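Local coordinates for protein collagen adhesin (Staphylococcus aureus, PDB 2F68) that binds collagen at the surface of Staphylococcus aureus, probably by wrapping two extracellular domains around the collagen triple helix, at residues Gly31-Lys36 with Phe110-Arg115. Residues are numbered along the deposited sequence; the frame is centred on the assembly and turned at random.
Sequences GKTTVK and FEVQGR
A chi1 of 55° puts Phe-110 CG between its backbone N and carbonyl carbon, turning the ring toward Val-35, whose CB lies over one ring face, 4.2 Å from the centroid and 28° off the normal, a CH-pi contact. Val-35 CG2, anti to its carbonyl carbon, reaches across to Val-112 CG2 at 3.7 Å, and that methyl also touches Thr-33 CG2. Val-112 CG1 meets the ring at its edge, in plane. Antiparallel pairing puts Val-35 opposite Phe-110 and Thr-33 opposite Val-112; each pair exchanges two backbone hydrogen bonds, Val-112 N to Thr-33 O being 2.8 Å and Val-35 N to Phe-110 O 2.7 Å. On the other face, Thr-34 and Glu-111 form a non-hydrogen-bonded pair; a water donates to Glu-111 OE1 at 2.7 Å and lies 3.2 Å from Thr-34 OG1, while Glu-111 OE2 accepts from Asn-299 N. Val-112 packs on Ile-64 of strand 62-75 and Thr-33 on Val-22 of strand 17-27, placing the pair mid-sheet in the Ig-like domain. This strand pair thus has a largely apolar face, whose buried hydroxyl, Thr-33 OG1, is hydrogen-bonded to Pro-24 O, and a more polar one, where water and a backbone N-H satisfy the carboxylate.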
ATOM      1  N   GLY A  31       1.480  -7.118  -6.680  1.00 25.46           N
ATOM      2  CA  GLY A  31       2.682  -7.499  -5.942  1.00 25.41           C
ATOM      3  C   GLY A  31       3.669  -6.359  -5.779  1.00 25.29           C
ATOM      4  O   GLY A  31       3.615  -5.366  -6.509  1.00 25.03           O
ATOM      5  N   LYS A  32       4.577  -6.511  -4.817  1.00 25.16           N
ATOM      6  CA  LYS A  32       5.579  -5.490  -4.517  1.00 26.70           C
ATOM      7  C   LYS A  32       6.960  -5.884  -5.035  1.00 25.99           C
ATOM      8  O   LYS A  32       7.359  -7.047  -4.943  1.00 24.39           O
ATOM      9  CB  LYS A  32       5.649  -5.229  -3.009  1.00 26.84           C
ATOM     10  CG  LYS A  32       4.397  -4.601  -2.413  1.00 29.63           C
ATOM     11  CD  LYS A  32       4.540  -4.419  -0.910  1.00 31.48           C
ATOM     12  CE  LYS A  32       3.271  -3.850  -0.298  1.00 37.90           C
ATOM     13  NZ  LYS A  32       3.399  -3.668   1.174  1.00 38.43           N
ATOM     14  N   THR A  33       7.678  -4.903  -5.578  1.00 25.37           N
ATOM     15  CA  THR A  33       9.053  -5.100  -6.045  1.00 23.74           C
ATOM     16  C   THR A  33       9.906  -3.846  -5.820  1.00 23.11           C
ATOM     17  O   THR A  33       9.392  -2.724  -5.832  1.00 23.26           O
ATOM     18  CB  THR A  33       9.112  -5.570  -7.528  1.00 24.00           C
ATOM     19  OG1 THR A  33      10.474  -5.781  -7.916  1.00 25.39           O
ATOM     20  CG2 THR A  33       8.460  -4.557  -8.470  1.00 24.44           C
ATOM     21  N   THR A  34      11.205  -4.049  -5.613  1.00 22.58           N
ATOM     22  CA  THR A  34      12.115  -2.964  -5.244  1.00 22.77           C
ATOM     23  C   THR A  34      12.944  -2.474  -6.433  1.00 21.91           C
ATOM     24  O   THR A  34      13.569  -3.271  -7.136  1.00 22.57           O
ATOM     25  CB  THR A  34      13.057  -3.387  -4.089  1.00 23.22           C
ATOM     26  OG1 THR A  34      12.336  -4.188  -3.144  1.00 24.56           O
ATOM     27  CG2 THR A  34      13.623  -2.167  -3.380  1.00 24.03           C
ATOM     28  N   VAL A  35      12.941  -1.158  -6.641  1.00 21.07           N
ATOM     29  CA  VAL A  35      13.698  -0.520  -7.719  1.00 21.15           C
ATOM     30  C   VAL A  35      14.918   0.203  -7.145  1.00 20.63           C
ATOM     31  O   VAL A  35      14.798   0.965  -6.182  1.00 21.75           O
ATOM     32  CB  VAL A  35      12.824   0.488  -8.516  1.00 21.16           C
ATOM     33  CG1 VAL A  35      13.583   1.040  -9.720  1.00 21.76           C
ATOM     34  CG2 VAL A  35      11.523  -0.159  -8.967  1.00 20.22           C
ATOM     35  N   LYS A  36      16.084  -0.043  -7.739  1.00 21.24           N
ATOM     36  CA  LYS A  36      17.323   0.606  -7.315  1.00 21.40           C
ATOM     37  C   LYS A  36      17.973   1.371  -8.467  1.00 21.30           C
ATOM     38  O   LYS A  36      18.196   0.819  -9.546  1.00 19.56           O
ATOM     39  CB  LYS A  36      18.298  -0.420  -6.728  1.00 21.09           C
ATOM     40  CG  LYS A  36      19.452   0.190  -5.943  1.00 22.92           C
ATOM     41  CD  LYS A  36      20.354  -0.883  -5.356  1.00 23.63           C
ATOM     42  CE  LYS A  36      21.493  -0.269  -4.559  1.00 30.91           C
ATOM     43  NZ  LYS A  36      22.383  -1.308  -3.972  1.00 30.59           N
ATOM     44  N   PHE A 110      13.815   2.050  -3.606  1.00 22.40           N
ATOM     45  CA  PHE A 110      12.409   2.227  -3.232  1.00 21.12           C
ATOM     46  C   PHE A 110      11.521   1.101  -3.767  1.00 22.75           C
ATOM     47  O   PHE A 110      11.859   0.451  -4.758  1.00 22.48           O
ATOM     48  CB  PHE A 110      11.884   3.596  -3.697  1.00 21.63           C
ATOM     49  CG  PHE A 110      12.074   3.861  -5.169  1.00 19.68           C
ATOM     50  CD1 PHE A 110      11.098   3.491  -6.090  1.00 21.80           C
ATOM     51  CD2 PHE A 110      13.225   4.495  -5.632  1.00 20.56           C
ATOM     52  CE1 PHE A 110      11.270   3.736  -7.449  1.00 20.63           C
ATOM     53  CE2 PHE A 110      13.405   4.746  -6.990  1.00 19.99           C
ATOM     54  CZ  PHE A 110      12.425   4.365  -7.901  1.00 19.30           C
ATOM     55  N   GLU A 111      10.385   0.886  -3.106  1.00 23.20           N
ATOM     56  CA  GLU A 111       9.447  -0.173  -3.483  1.00 23.35           C
ATOM     57  C   GLU A 111       8.289   0.354  -4.327  1.00 21.73           C
ATOM     58  O   GLU A 111       7.789   1.457  -4.092  1.00 21.07           O
ATOM     59  CB  GLU A 111       8.904  -0.881  -2.237  1.00 23.33           C
ATOM     60  CG  GLU A 111       9.946  -1.684  -1.462  1.00 25.94           C
ATOM     61  CD  GLU A 111       9.377  -2.374  -0.231  1.00 26.64           C
ATOM     62  OE1 GLU A 111       9.964  -3.388   0.201  1.00 32.21           O
ATOM     63  OE2 GLU A 111       8.349  -1.908   0.308  1.00 29.75           O
ATOM     64  N   VAL A 112       7.875  -0.443  -5.312  1.00 21.87           N
ATOM     65  CA  VAL A 112       6.748  -0.103  -6.187  1.00 21.26           C
ATOM     66  C   VAL A 112       5.737  -1.252  -6.272  1.00 22.45           C
ATOM     67  O   VAL A 112       6.056  -2.395  -5.932  1.00 22.26           O
ATOM     68  CB  VAL A 112       7.209   0.301  -7.622  1.00 21.06           C
ATOM     69  CG1 VAL A 112       8.080   1.553  -7.591  1.00 19.05           C
ATOM     70  CG2 VAL A 112       7.933  -0.849  -8.317  1.00 19.46           C
ATOM     71  N   GLN A 113       4.524  -0.941  -6.726  1.00 21.93           N
ATOM     72  CA  GLN A 113       3.474  -1.944  -6.903  1.00 23.14           C
ATOM     73  C   GLN A 113       3.169  -2.157  -8.385  1.00 22.60           C
ATOM     74  O   GLN A 113       2.963  -1.197  -9.129  1.00 22.75           O
ATOM     75  CB  GLN A 113       2.203  -1.534  -6.150  1.00 23.27           C
ATOM     76  CG  GLN A 113       1.167  -2.648  -6.010  1.00 25.41           C
ATOM     77  CD  GLN A 113      -0.097  -2.201  -5.293  1.00 25.93           C
ATOM     78  OE1 GLN A 113      -0.573  -1.080  -5.479  1.00 31.47           O
ATOM     79  NE2 GLN A 113      -0.653  -3.087  -4.475  1.00 28.90           N
ATOM     80  N   GLY A 114       3.144  -3.421  -8.800  1.00 20.87           N
ATOM     81  CA  GLY A 114       2.871  -3.782 -10.190  1.00 22.65           C
ATOM     82  C   GLY A 114       1.469  -4.320 -10.394  1.00 24.48           C
ATOM     83  O   GLY A 114       1.004  -5.171  -9.632  1.00 23.40           O
ATOM     84  N   ARG A 115       0.799  -3.824 -11.432  1.00 23.96           N
ATOM     85  CA  ARG A 115      -0.574  -4.218 -11.741  1.00 25.39           C
ATOM     86  C   ARG A 115      -0.737  -4.644 -13.196  1.00 26.47           C
ATOM     87  O   ARG A 115      -0.180  -4.020 -14.100  1.00 24.68           O
ATOM     88  CB  ARG A 115      -1.539  -3.068 -11.434  1.00 26.55           C
ATOM     89  CG  ARG A 115      -1.923  -2.917  -9.962  1.00 28.51           C
ATOM     90  CD  ARG A 115      -3.018  -3.902  -9.540  1.00 37.60           C
ATOM     91  NE  ARG A 115      -4.159  -3.908 -10.458  1.00 42.26           N
ATOM     92  CZ  ARG A 115      -5.187  -3.062 -10.405  1.00 42.74           C
ATOM     93  NH1 ARG A 115      -5.240  -2.118  -9.472  1.00 42.23           N
ATOM     94  NH2 ARG A 115      -6.168  -3.161 -11.291  1.00 40.66           N
TER
HETATM   95  O   HOH W   1      12.685  -3.260  -0.103  1.00 30.85           O